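Local coordinates for ZYG-9 (PDB 2OF3), which plays a major part in organising microtubules and spindle poles during mitosis and meiosis in the one-cell embryo, at residues R79-N84 / L108-V113; E2-D7 / L67-R72; S83-L88 / Q127-A132; L117-E122 / S160-P165. One frame throughout, in Å; residues are numbered along the deposited sequence.

How the contacts relate
The four contacts illustrate how an all-helical chain is built by tying coil and helices to helices further along. From the N terminus, contact 2 closes a loop of 59 residues by laying the N-terminal coil on helix 60-76, and it ends before contact 1 opens. Contacts 1 and 3 set out from overlapping segments, sharing Ser83 and Asn84; contact 1 closes first, on helix 101-120, while contact 3 runs on to helix 127-139. Contact 4 crosses contact 3, joining the end of helix 101-120 to that of helix 146-163. Contacts 1 and 2 touch, their centres about 9 Å apart, whereas contacts 2 and 4 do not.

Contact 1 of 4, residues R79-N84 / L108-V113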
loop_
_atom_site.group_PDB
_atom_site.type_symbol
_atom_site.label_atom_id
_atom_site.label_comp_id
_atom_site.label_asym_id
_atom_site.label_seq_id
_atom_site.Cartn_x
_atom_site.Cartn_y
_atom_site.Cartn_z
ATOM N N ARG A 79 -17.040 -5.099 13.518
ATOM C CA ARG A 79 -17.059 -6.391 12.781
ATOM C C ARG A 79 -17.628 -6.258 11.382
ATOM O O ARG A 79 -17.284 -7.084 10.518
ATOM C CB ARG A 79 -17.840 -7.466 13.517
ATOM C CG ARG A 79 -17.117 -7.994 14.761
ATOM C CD ARG A 79 -18.070 -8.863 15.593
ATOM N NE ARG A 79 -17.621 -8.795 16.993
ATOM C CZ ARG A 79 -16.623 -9.513 17.528
ATOM N NH1 ARG A 79 -15.973 -10.417 16.788
ATOM N NH2 ARG A 79 -16.280 -9.324 18.809
ATOM N N SER A 80 -18.459 -5.233 11.156
ATOM C CA SER A 80 -18.944 -4.893 9.801
ATOM C C SER A 80 -17.846 -4.445 8.885
ATOM O O SER A 80 -17.788 -4.892 7.741
ATOM C CB SER A 80 -20.034 -3.831 9.878
ATOM O OG SER A 80 -21.140 -4.442 10.580
ATOM N N LEU A 81 -16.980 -3.558 9.366
ATOM C CA LEU A 81 -15.810 -3.126 8.621
ATOM C C LEU A 81 -14.853 -4.284 8.351
ATOM O O LEU A 81 -14.355 -4.368 7.232
ATOM C CB LEU A 81 -15.066 -1.974 9.340
ATOM C CG LEU A 81 -15.902 -0.706 9.621
ATOM C CD1 LEU A 81 -15.001 0.285 10.355
ATOM C CD2 LEU A 81 -16.395 -0.033 8.330
ATOM N N LEU A 82 -14.577 -5.143 9.358
ATOM C CA LEU A 82 -13.738 -6.327 9.170
ATOM C C LEU A 82 -14.307 -7.339 8.152
ATOM O O LEU A 82 -13.559 -7.821 7.264
ATOM C CB LEU A 82 -13.543 -7.087 10.494
ATOM C CG LEU A 82 -12.431 -6.500 11.317
ATOM C CD1 LEU A 82 -12.596 -7.123 12.684
ATOM C CD2 LEU A 82 -10.982 -6.794 10.697
ATOM N N SER A 83 -15.607 -7.657 8.288
ATOM C CA SER A 83 -16.273 -8.645 7.426
ATOM C C SER A 83 -16.184 -8.227 5.964
ATOM O O SER A 83 -16.139 -9.077 5.082
ATOM C CB SER A 83 -17.759 -8.741 7.762
ATOM O OG SER A 83 -17.953 -9.375 9.011
ATOM N N ASN A 84 -16.162 -6.921 5.729
ATOM C CA ASN A 84 -16.223 -6.330 4.387
ATOM C C ASN A 84 -14.977 -5.564 3.999
ATOM O O ASN A 84 -15.003 -4.796 3.049
ATOM C CB ASN A 84 -17.507 -5.457 4.261
ATOM C CG ASN A 84 -18.719 -6.284 4.367
ATOM O OD1 ASN A 84 -19.048 -7.063 3.446
ATOM N ND2 ASN A 84 -19.363 -6.237 5.518
ATOM N N LEU A 108 -8.450 8.060 3.412
ATOM C CA LEU A 108 -7.285 7.516 4.108
ATOM C C LEU A 108 -7.571 7.235 5.553
ATOM O O LEU A 108 -7.018 6.308 6.127
ATOM C CB LEU A 108 -6.059 8.427 3.937
ATOM C CG LEU A 108 -5.653 8.524 2.457
ATOM C CD1 LEU A 108 -4.592 9.596 2.428
ATOM C CD2 LEU A 108 -5.052 7.193 1.948
ATOM N N GLU A 109 -8.467 8.022 6.151
ATOM C CA GLU A 109 -8.901 7.778 7.523
ATOM C C GLU A 109 -9.650 6.482 7.599
ATOM O O GLU A 109 -9.429 5.699 8.534
ATOM C CB GLU A 109 -9.789 8.926 7.960
ATOM C CG GLU A 109 -10.461 8.773 9.247
ATOM C CD GLU A 109 -11.392 9.974 9.521
ATOM O OE1 GLU A 109 -11.279 11.026 8.838
ATOM O OE2 GLU A 109 -12.219 9.856 10.436
ATOM N N LEU A 110 -10.527 6.227 6.625
ATOM C CA LEU A 110 -11.181 4.897 6.562
ATOM C C LEU A 110 -10.174 3.754 6.369
ATOM O O LEU A 110 -10.281 2.729 7.050
ATOM C CB LEU A 110 -12.302 4.813 5.503
ATOM C CG LEU A 110 -13.072 3.487 5.461
ATOM C CD1 LEU A 110 -13.723 3.149 6.842
ATOM C CD2 LEU A 110 -14.133 3.525 4.372
ATOM N N CYS A 111 -9.203 3.923 5.469
ATOM C CA CYS A 111 -8.204 2.881 5.205
ATOM C C CYS A 111 -7.443 2.583 6.490
ATOM O O CYS A 111 -7.220 1.427 6.821
ATOM C CB CYS A 111 -7.197 3.313 4.112
ATOM S SG CYS A 111 -7.942 3.430 2.478
ATOM N N LYS A 112 -7.045 3.632 7.214
ATOM C CA LYS A 112 -6.335 3.491 8.496
ATOM C C LYS A 112 -7.109 2.681 9.552
ATOM O O LYS A 112 -6.562 1.771 10.181
ATOM C CB LYS A 112 -5.906 4.882 9.021
ATOM C CG LYS A 112 -5.148 4.914 10.363
ATOM C CD LYS A 112 -3.650 4.601 10.204
ATOM C CE LYS A 112 -2.926 4.702 11.590
ATOM N NZ LYS A 112 -2.976 6.147 12.059
ATOM N N VAL A 113 -8.375 2.988 9.710
ATOM C CA VAL A 113 -9.223 2.317 10.680
ATOM C C VAL A 113 -9.331 0.845 10.314
ATOM O O VAL A 113 -9.249 -0.030 11.176
ATOM C CB VAL A 113 -10.620 3.049 10.671
ATOM C CG1 VAL A 113 -11.755 2.180 11.029
ATOM C CG2 VAL A 113 -10.583 4.319 11.580
#
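Leu81 and Val113 form the tight end of this contact, with Leu81 CD1 and Val113 CG1 at 3.8 Å. Within 79-84, Leu81 alone reaches 108-113; with CG beside its backbone N (chi1 -58°), the side chain reaches toward helix 101-120 and its two methyls part company there. CD1 takes Val113, while CD2 faces Leu110 more loosely, at 4.4 Å from Leu110 CD1. The base of Leu110 does not aim at Leu81, but its end swings closer. Both leucines are buried: Leu81 also packs on Leu88, and Leu110 on Leu67 and Leu70 of helix 60-76. Val113 is partly open to solvent, so the closer of the two methyl contacts lies at the less sheltered residue. Round the far side of helix 78-83, polar bonds replace methyl packing. Asn84 ND2 reaches back to Ser80 O at 3.0 Å with an N-H...O angle of 155°, meeting a lone pair in the carbonyl plane, and it also bonds Ser6 OG. Ser80 OG in turn bonds Leu5 O, which ties this turn to the N-terminal coil, while the exposed Arg79 lies against Asp7 of the same coil. A short helix braced against a long one through a few aliphatic side chains, within an entirely helical array, is in keeping with the HEAT-repeat alpha solenoid of TOG domains.

Contact 2 of 4, residues E2-D7 / L67-R72; sequences ELLLSD and LDSLVR
Leu4 and Leu5, consecutive residues of the N-terminal coil, meet helix 60-76 with nearly the same side-chain conformation: in each, CG lies opposite the backbone N (chi1 -172° and -175°). Although these shapes match, the partners differ. Leu4 lays CD2 on Ser69 CB at 3.7 Å, touching the serine by its carbon; Ser69 OG, turned beside its own backbone N, has a weak bond to Ala65 O one turn earlier. Leu5 sends CD2 to Leu70 CD2 at 4.1 Å, the two side chains crossing at about a right angle. Leu70 starts off aimed past the coil, and its end brings the methyl nearer. The coil thus passes across one helix of the TOG domain's alpha solenoid, and Leu5 is shared, since it also packs on Leu88 of helix 85-95. Backbone bonds of Leu4 with Lys48 and of Ser6 with Gln46 hold the coil in place. On the helix itself Asp68 and Arg72, one turn apart, form a salt bridge: Arg72 NE reaches Asp68 OD2 at 2.8 Å, almost straight at 173°. The oxygen lies in the guanidinium plane, yet NE approaches it from above the carboxylate plane, while the second bond, from NH2 to OD1, is weak.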
loop_
_atom_site.group_PDB
_atom_site.type_symbol
_atom_site.label_atom_id
_atom_site.label_comp_id
_atom_site.label_asym_id
_atom_site.label_seq_id
_atom_site.Cartn_x
_atom_site.Cartn_y
_atom_site.Cartn_z
ATOM N N GLU A 2 -31.379 -3.214 12.081
ATOM C CA GLU A 2 -30.455 -3.663 10.998
ATOM C C GLU A 2 -29.169 -2.847 10.799
ATOM O O GLU A 2 -29.166 -1.597 10.745
ATOM C CB GLU A 2 -31.155 -3.883 9.653
ATOM C CG GLU A 2 -32.062 -5.128 9.622
ATOM C CD GLU A 2 -33.563 -4.767 9.757
ATOM O OE1 GLU A 2 -34.138 -4.995 10.852
ATOM O OE2 GLU A 2 -34.161 -4.237 8.781
ATOM N N LEU A 3 -28.070 -3.592 10.708
ATOM C CA LEU A 3 -26.741 -3.052 10.438
ATOM C C LEU A 3 -26.741 -2.397 9.061
ATOM O O LEU A 3 -27.283 -2.944 8.080
ATOM C CB LEU A 3 -25.707 -4.192 10.481
ATOM C CG LEU A 3 -25.594 -5.081 11.727
ATOM C CD1 LEU A 3 -24.604 -6.213 11.525
ATOM C CD2 LEU A 3 -25.230 -4.271 12.981
ATOM N N LEU A 4 -26.140 -1.222 8.983
ATOM C CA LEU A 4 -25.870 -0.587 7.722
ATOM C C LEU A 4 -25.000 -1.463 6.761
ATOM O O LEU A 4 -25.119 -1.387 5.526
ATOM C CB LEU A 4 -25.181 0.709 8.032
ATOM C CG LEU A 4 -24.958 1.650 6.870
ATOM C CD1 LEU A 4 -26.323 2.131 6.331
ATOM C CD2 LEU A 4 -24.116 2.787 7.388
ATOM N N LEU A 5 -24.144 -2.304 7.351
ATOM C CA LEU A 5 -23.157 -3.097 6.629
ATOM C C LEU A 5 -23.089 -4.407 7.332
ATOM O O LEU A 5 -23.083 -4.429 8.549
ATOM C CB LEU A 5 -21.800 -2.389 6.629
ATOM C CG LEU A 5 -20.700 -3.065 5.807
ATOM C CD1 LEU A 5 -21.086 -3.096 4.275
ATOM C CD2 LEU A 5 -19.392 -2.286 6.082
ATOM N N SER A 6 -23.117 -5.512 6.588
ATOM C CA SER A 6 -23.163 -6.852 7.148
ATOM C C SER A 6 -22.000 -7.242 8.088
ATOM O O SER A 6 -20.906 -6.677 8.048
ATOM C CB SER A 6 -23.204 -7.883 6.006
ATOM O OG SER A 6 -21.937 -7.896 5.340
ATOM N N ASP A 7 -22.240 -8.260 8.901
ATOM C CA ASP A 7 -21.209 -8.861 9.704
ATOM C C ASP A 7 -21.458 -10.345 9.444
ATOM O O ASP A 7 -22.321 -10.956 10.082
ATOM C CB ASP A 7 -21.446 -8.457 11.170
ATOM C CG ASP A 7 -20.731 -9.362 12.183
ATOM O OD1 ASP A 7 -19.785 -10.104 11.795
ATOM O OD2 ASP A 7 -21.122 -9.326 13.388
ATOM N N LEU A 67 -18.488 7.850 3.631
ATOM C CA LEU A 67 -17.296 7.770 4.470
ATOM C C LEU A 67 -17.526 8.046 5.983
ATOM O O LEU A 67 -16.953 7.362 6.858
ATOM C CB LEU A 67 -16.200 8.678 3.905
ATOM C CG LEU A 67 -15.453 8.090 2.678
ATOM C CD1 LEU A 67 -14.911 9.153 1.732
ATOM C CD2 LEU A 67 -14.357 7.064 3.094
ATOM N N ASP A 68 -18.356 9.050 6.274
ATOM C CA ASP A 68 -18.743 9.367 7.626
ATOM C C ASP A 68 -19.511 8.207 8.300
ATOM O O ASP A 68 -19.217 7.811 9.430
ATOM C CB ASP A 68 -19.591 10.656 7.593
ATOM C CG ASP A 68 -20.112 11.049 8.972
ATOM O OD1 ASP A 68 -19.354 11.734 9.733
ATOM O OD2 ASP A 68 -21.276 10.652 9.309
ATOM N N SER A 69 -20.493 7.645 7.607
ATOM C CA SER A 69 -21.198 6.496 8.118
ATOM C C SER A 69 -20.238 5.336 8.356
ATOM O O SER A 69 -20.405 4.587 9.326
ATOM C CB SER A 69 -22.251 6.000 7.107
ATOM O OG SER A 69 -23.280 6.935 6.915
ATOM N N LEU A 70 -19.293 5.138 7.435
ATOM C CA LEU A 70 -18.413 3.950 7.500
ATOM C C LEU A 70 -17.419 4.127 8.646
ATOM O O LEU A 70 -17.166 3.183 9.434
ATOM C CB LEU A 70 -17.708 3.700 6.134
ATOM C CG LEU A 70 -18.520 3.133 4.955
ATOM C CD1 LEU A 70 -17.760 3.161 3.672
ATOM C CD2 LEU A 70 -18.948 1.685 5.238
ATOM N N VAL A 71 -16.848 5.332 8.750
ATOM C CA VAL A 71 -15.889 5.624 9.850
ATOM C C VAL A 71 -16.553 5.451 11.233
ATOM O O VAL A 71 -15.952 4.869 12.132
ATOM C CB VAL A 71 -15.131 6.970 9.648
ATOM C CG1 VAL A 71 -14.594 7.531 10.941
ATOM C CG2 VAL A 71 -13.992 6.801 8.624
ATOM N N ARG A 72 -17.819 5.850 11.360
ATOM C CA ARG A 72 -18.555 5.680 12.622
ATOM C C ARG A 72 -18.802 4.241 13.019
ATOM O O ARG A 72 -18.924 3.956 14.236
ATOM C CB ARG A 72 -19.904 6.438 12.623
ATOM C CG ARG A 72 -19.732 7.954 12.588
ATOM C CD ARG A 72 -21.064 8.735 12.347
ATOM N NE ARG A 72 -20.775 10.131 11.971
ATOM C CZ ARG A 72 -20.294 11.076 12.798
ATOM N NH1 ARG A 72 -20.037 10.797 14.086
ATOM N NH2 ARG A 72 -20.061 12.317 12.341
#

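Contact 3 of 4, residues S83-L88 / Q127-A132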
loop_
_atom_site.group_PDB
_atom_site.type_symbol
_atom_site.label_atom_id
_atom_site.label_comp_id
_atom_site.label_asym_id
_atom_site.label_seq_id
_atom_site.Cartn_x
_atom_site.Cartn_y
_atom_site.Cartn_z
ATOM N N SER A 83 -15.607 -7.657 8.288
ATOM C CA SER A 83 -16.273 -8.645 7.426
ATOM C C SER A 83 -16.184 -8.227 5.964
ATOM O O SER A 83 -16.139 -9.077 5.082
ATOM C CB SER A 83 -17.759 -8.741 7.762
ATOM O OG SER A 83 -17.953 -9.375 9.011
ATOM N N ASN A 84 -16.162 -6.921 5.729
ATOM C CA ASN A 84 -16.223 -6.330 4.387
ATOM C C ASN A 84 -14.977 -5.564 3.999
ATOM O O ASN A 84 -15.003 -4.796 3.049
ATOM C CB ASN A 84 -17.507 -5.457 4.261
ATOM C CG ASN A 84 -18.719 -6.284 4.367
ATOM O OD1 ASN A 84 -19.048 -7.063 3.446
ATOM N ND2 ASN A 84 -19.363 -6.237 5.518
ATOM N N SER A 85 -13.880 -5.808 4.712
ATOM C CA SER A 85 -12.640 -5.055 4.535
ATOM C C SER A 85 -12.148 -5.108 3.109
ATOM O O SER A 85 -11.713 -4.075 2.555
ATOM C CB SER A 85 -11.529 -5.548 5.456
ATOM O OG SER A 85 -11.044 -6.870 5.098
ATOM N N ASP A 86 -12.221 -6.276 2.492
ATOM C CA ASP A 86 -11.763 -6.423 1.120
ATOM C C ASP A 86 -12.552 -5.519 0.155
ATOM O O ASP A 86 -11.970 -4.910 -0.734
ATOM C CB ASP A 86 -11.790 -7.919 0.709
ATOM C CG ASP A 86 -13.204 -8.544 0.752
ATOM O OD1 ASP A 86 -13.884 -8.423 1.809
ATOM O OD2 ASP A 86 -13.655 -9.188 -0.267
ATOM N N LEU A 87 -13.851 -5.395 0.342
ATOM C CA LEU A 87 -14.700 -4.606 -0.579
ATOM C C LEU A 87 -14.572 -3.144 -0.295
ATOM O O LEU A 87 -14.614 -2.330 -1.220
ATOM C CB LEU A 87 -16.173 -5.027 -0.445
ATOM C CG LEU A 87 -16.455 -6.532 -0.712
ATOM C CD1 LEU A 87 -17.952 -6.889 -0.409
ATOM C CD2 LEU A 87 -16.105 -6.882 -2.161
ATOM N N LEU A 88 -14.410 -2.796 0.982
ATOM C CA LEU A 88 -14.247 -1.378 1.357
ATOM C C LEU A 88 -12.937 -0.853 0.880
ATOM O O LEU A 88 -12.895 0.250 0.332
ATOM C CB LEU A 88 -14.407 -1.191 2.863
ATOM C CG LEU A 88 -15.818 -1.468 3.393
ATOM C CD1 LEU A 88 -15.793 -1.334 4.909
ATOM C CD2 LEU A 88 -16.942 -0.604 2.725
ATOM N N GLN A 127 -3.475 -13.124 0.005
ATOM C CA GLN A 127 -2.644 -12.519 -1.011
ATOM C C GLN A 127 -3.507 -11.659 -1.958
ATOM O O GLN A 127 -3.096 -10.561 -2.386
ATOM C CB GLN A 127 -1.969 -13.659 -1.769
ATOM C CG GLN A 127 -1.045 -13.249 -2.888
ATOM C CD GLN A 127 0.067 -14.346 -3.174
ATOM O OE1 GLN A 127 -0.205 -15.577 -3.090
ATOM N NE2 GLN A 127 1.305 -13.889 -3.513
ATOM N N GLU A 128 -4.726 -12.138 -2.233
ATOM C CA GLU A 128 -5.666 -11.443 -3.085
ATOM C C GLU A 128 -6.066 -10.086 -2.516
ATOM O O GLU A 128 -6.112 -9.124 -3.258
ATOM C CB GLU A 128 -6.937 -12.276 -3.303
ATOM C CG GLU A 128 -6.716 -13.564 -4.186
ATOM C CD GLU A 128 -6.044 -14.700 -3.452
ATOM O OE1 GLU A 128 -5.952 -14.743 -2.190
ATOM O OE2 GLU A 128 -5.565 -15.594 -4.165
ATOM N N GLU A 129 -6.400 -10.036 -1.227
ATOM C CA GLU A 129 -6.763 -8.770 -0.584
ATOM C C GLU A 129 -5.602 -7.795 -0.558
ATOM O O GLU A 129 -5.798 -6.602 -0.818
ATOM C CB GLU A 129 -7.159 -8.981 0.853
ATOM C CG GLU A 129 -8.343 -9.805 1.012
ATOM C CD GLU A 129 -8.580 -10.174 2.484
ATOM O OE1 GLU A 129 -8.361 -11.418 2.822
ATOM O OE2 GLU A 129 -8.984 -9.184 3.226
ATOM N N VAL A 130 -4.417 -8.291 -0.218
ATOM C CA VAL A 130 -3.190 -7.476 -0.210
ATOM C C VAL A 130 -2.895 -6.864 -1.576
ATOM O O VAL A 130 -2.635 -5.666 -1.698
ATOM C CB VAL A 130 -1.934 -8.272 0.330
ATOM C CG1 VAL A 130 -0.729 -7.345 0.393
ATOM C CG2 VAL A 130 -2.151 -8.777 1.758
ATOM N N SER A 131 -2.935 -7.687 -2.603
ATOM C CA SER A 131 -2.593 -7.285 -3.978
ATOM C C SER A 131 -3.610 -6.354 -4.529
ATOM O O SER A 131 -3.292 -5.531 -5.351
ATOM C CB SER A 131 -2.640 -8.535 -4.880
ATOM O OG SER A 131 -1.315 -8.937 -5.002
ATOM N N ALA A 132 -4.861 -6.518 -4.138
ATOM C CA ALA A 132 -5.946 -5.601 -4.584
ATOM C C ALA A 132 -5.797 -4.206 -3.986
ATOM O O ALA A 132 -6.292 -3.273 -4.550
ATOM C CB ALA A 132 -7.327 -6.169 -4.195
#
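The opening turns of two helices of a TOG-domain alpha solenoid, 85-95 and 127-139, come together where Glu129 lies against Ser85 and Asp86. The backbones run close, with the CA atoms of Asp86 and Glu129 only 5.8 Å apart, and a single carbon-to-carbon approach is joined by two made by a carboxylate oxygen. Glu129 CG rests on Asp86 CB at 3.9 Å; from there the glutamate chain, extended beyond CG (chi2 171°), runs onward and brings OE2 to 4.0 Å from the same Asp86 CB. That oxygen also lies 3.6 Å from Ser85 OG, a contact too long to count as a hydrogen bond. Two carboxylates here would be expected to repel, yet their oxygens stay apart, Asp86 OD1 and Glu129 OE2 being 5.2 Å from each other. This arrangement shows how helices of such an array can share a third: the N-terminal helix 10-19 supplies the compensating charges. Arg14 NE makes a salt bridge with Asp86 OD2, and Lys11 NZ bonds Ser85 OG while forming a long, weak ion pair with Glu129 OE2. Those basic groups probably ease the electrostatic cost of burying two acids side by side. The other glutamate oxygen, OE1, bonds Ser126 OG just ahead of the helix.

Contact 4 of 4, residues L117-E122 / S160-P165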
loop_
_atom_site.group_PDB
_atom_site.type_symbol
_atom_site.label_atom_id
_atom_site.label_comp_id
_atom_site.label_asym_id
_atom_site.label_seq_id
_atom_site.Cartn_x
_atom_site.Cartn_y
_atom_site.Cartn_z
ATOM N N LEU A 117 -7.910 -2.351 12.520
ATOM C CA LEU A 117 -8.781 -3.430 12.967
ATOM C C LEU A 117 -8.318 -4.782 12.499
ATOM O O LEU A 117 -8.359 -5.767 13.265
ATOM C CB LEU A 117 -10.228 -3.219 12.467
ATOM C CG LEU A 117 -11.115 -2.210 13.225
ATOM C CD1 LEU A 117 -12.391 -1.868 12.359
ATOM C CD2 LEU A 117 -11.455 -2.824 14.576
ATOM N N ILE A 118 -7.845 -4.871 11.250
ATOM C CA ILE A 118 -7.238 -6.121 10.775
ATOM C C ILE A 118 -6.031 -6.467 11.647
ATOM O O ILE A 118 -5.903 -7.632 12.132
ATOM C CB ILE A 118 -6.829 -6.009 9.282
ATOM C CG1 ILE A 118 -8.069 -5.885 8.393
ATOM C CG2 ILE A 118 -5.898 -7.224 8.826
ATOM C CD1 ILE A 118 -7.711 -5.429 6.888
ATOM N N ARG A 119 -5.142 -5.491 11.869
ATOM C CA ARG A 119 -3.948 -5.770 12.698
ATOM C C ARG A 119 -4.325 -6.203 14.138
ATOM O O ARG A 119 -3.906 -7.268 14.612
ATOM C CB ARG A 119 -3.004 -4.559 12.744
ATOM C CG ARG A 119 -1.781 -4.811 13.674
ATOM C CD ARG A 119 -1.107 -3.490 14.052
ATOM N NE ARG A 119 -2.072 -2.693 14.786
ATOM C CZ ARG A 119 -2.024 -1.374 14.939
ATOM N NH1 ARG A 119 -1.031 -0.635 14.409
ATOM N NH2 ARG A 119 -3.005 -0.786 15.628
ATOM N N ASP A 120 -5.114 -5.378 14.826
ATOM C CA ASP A 120 -5.518 -5.660 16.237
ATOM C C ASP A 120 -6.243 -6.970 16.452
ATOM O O ASP A 120 -6.086 -7.577 17.525
ATOM C CB ASP A 120 -6.363 -4.506 16.803
ATOM C CG ASP A 120 -5.603 -3.218 16.834
ATOM O OD1 ASP A 120 -4.339 -3.210 16.787
ATOM O OD2 ASP A 120 -6.236 -2.165 16.892
ATOM N N THR A 121 -7.034 -7.416 15.482
ATOM C CA THR A 121 -7.770 -8.638 15.667
ATOM C C THR A 121 -6.982 -9.827 15.144
ATOM O O THR A 121 -7.464 -10.938 15.217
ATOM C CB THR A 121 -9.120 -8.604 14.983
ATOM O OG1 THR A 121 -8.961 -8.424 13.560
ATOM C CG2 THR A 121 -9.923 -7.468 15.535
ATOM N N GLU A 122 -5.773 -9.589 14.618
ATOM C CA GLU A 122 -5.010 -10.617 13.956
ATOM C C GLU A 122 -5.800 -11.323 12.858
ATOM O O GLU A 122 -5.678 -12.541 12.696
ATOM C CB GLU A 122 -4.477 -11.627 14.980
ATOM C CG GLU A 122 -3.595 -10.905 15.969
ATOM C CD GLU A 122 -2.882 -11.835 16.913
ATOM O OE1 GLU A 122 -2.403 -12.924 16.482
ATOM O OE2 GLU A 122 -2.793 -11.448 18.095
ATOM N N SER A 160 2.579 -3.249 6.948
ATOM C CA SER A 160 3.879 -3.919 7.067
ATOM C C SER A 160 3.832 -4.858 8.256
ATOM O O SER A 160 4.456 -5.903 8.218
ATOM C CB SER A 160 5.015 -2.903 7.307
ATOM O OG SER A 160 5.197 -1.997 6.231
ATOM N N ASP A 161 3.138 -4.488 9.321
ATOM C CA ASP A 161 2.978 -5.382 10.464
ATOM C C ASP A 161 2.104 -6.563 10.148
ATOM O O ASP A 161 2.417 -7.643 10.577
ATOM C CB ASP A 161 2.378 -4.682 11.687
ATOM C CG ASP A 161 3.378 -3.754 12.387
ATOM O OD1 ASP A 161 4.619 -3.926 12.211
ATOM O OD2 ASP A 161 2.920 -2.843 13.140
ATOM N N VAL A 162 0.996 -6.353 9.439
ATOM C CA VAL A 162 0.065 -7.419 9.068
ATOM C C VAL A 162 0.685 -8.356 8.018
ATOM O O VAL A 162 0.682 -9.612 8.198
ATOM C CB VAL A 162 -1.233 -6.819 8.476
ATOM C CG1 VAL A 162 -2.132 -7.907 7.976
ATOM C CG2 VAL A 162 -1.960 -5.963 9.520
ATOM N N VAL A 163 1.246 -7.752 6.943
ATOM C CA VAL A 163 1.700 -8.465 5.735
ATOM C C VAL A 163 3.134 -8.980 5.898
ATOM O O VAL A 163 3.452 -10.094 5.455
ATOM C CB VAL A 163 1.510 -7.569 4.427
ATOM C CG1 VAL A 163 2.006 -8.242 3.163
ATOM C CG2 VAL A 163 0.012 -7.180 4.197
ATOM N N GLY A 164 4.007 -8.169 6.513
ATOM C CA GLY A 164 5.405 -8.511 6.698
ATOM C C GLY A 164 6.267 -8.009 5.555
ATOM O O GLY A 164 5.810 -7.935 4.408
ATOM N N PRO A 165 7.531 -7.649 5.853
ATOM C CA PRO A 165 8.459 -7.190 4.832
ATOM C C PRO A 165 8.666 -8.066 3.627
ATOM O O PRO A 165 8.776 -7.554 2.497
ATOM C CB PRO A 165 9.750 -7.036 5.610
ATOM C CG PRO A 165 9.253 -6.491 6.876
ATOM C CD PRO A 165 8.125 -7.486 7.188
#
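Ile118 and Val162 cross at about a right angle where the C-terminal ends of helices 101-120 and 146-163 lie side by side in the HEAT-type alpha solenoid. Ile118 CG2 meets Val162 CG1 at 3.9 Å, and Met125 packs on both residues. The other valine methyl, CG2, sits beside its backbone N and presses on Arg119 CB at 3.7 Å. The arginine therefore starts as a hydrocarbon wall for Val162 before its polar end runs outward. That end lies alongside Asp161, both side chains pointing the same way, with the guanidinium and carboxylate planes turned 42° apart. The opposite charges probably attract, though their charged atoms do not touch: Arg119 NH1 and Asp161 OD2 are 4.7 Å apart. A bend at chi3 (62°) instead turns the guanidinium back on its own helix, where NE and NH2 both grip a single oxygen, Asp120 OD1, from the same face of the carboxylate; NH2 is 3.0 Å from OD1. Replacing the arginine by an alanine would probably leave Asp120 without its salt-bridge mate and strip Asp161 of a nearby positive charge. Past the contact the first helix ends in a Schellman motif, with Glu122 at positive phi. Just ahead of it, Leu117 O accepts two bonds from Thr121 on opposite faces of its carbonyl plane, one from N and one from OG1, the latter at 2.7 Å.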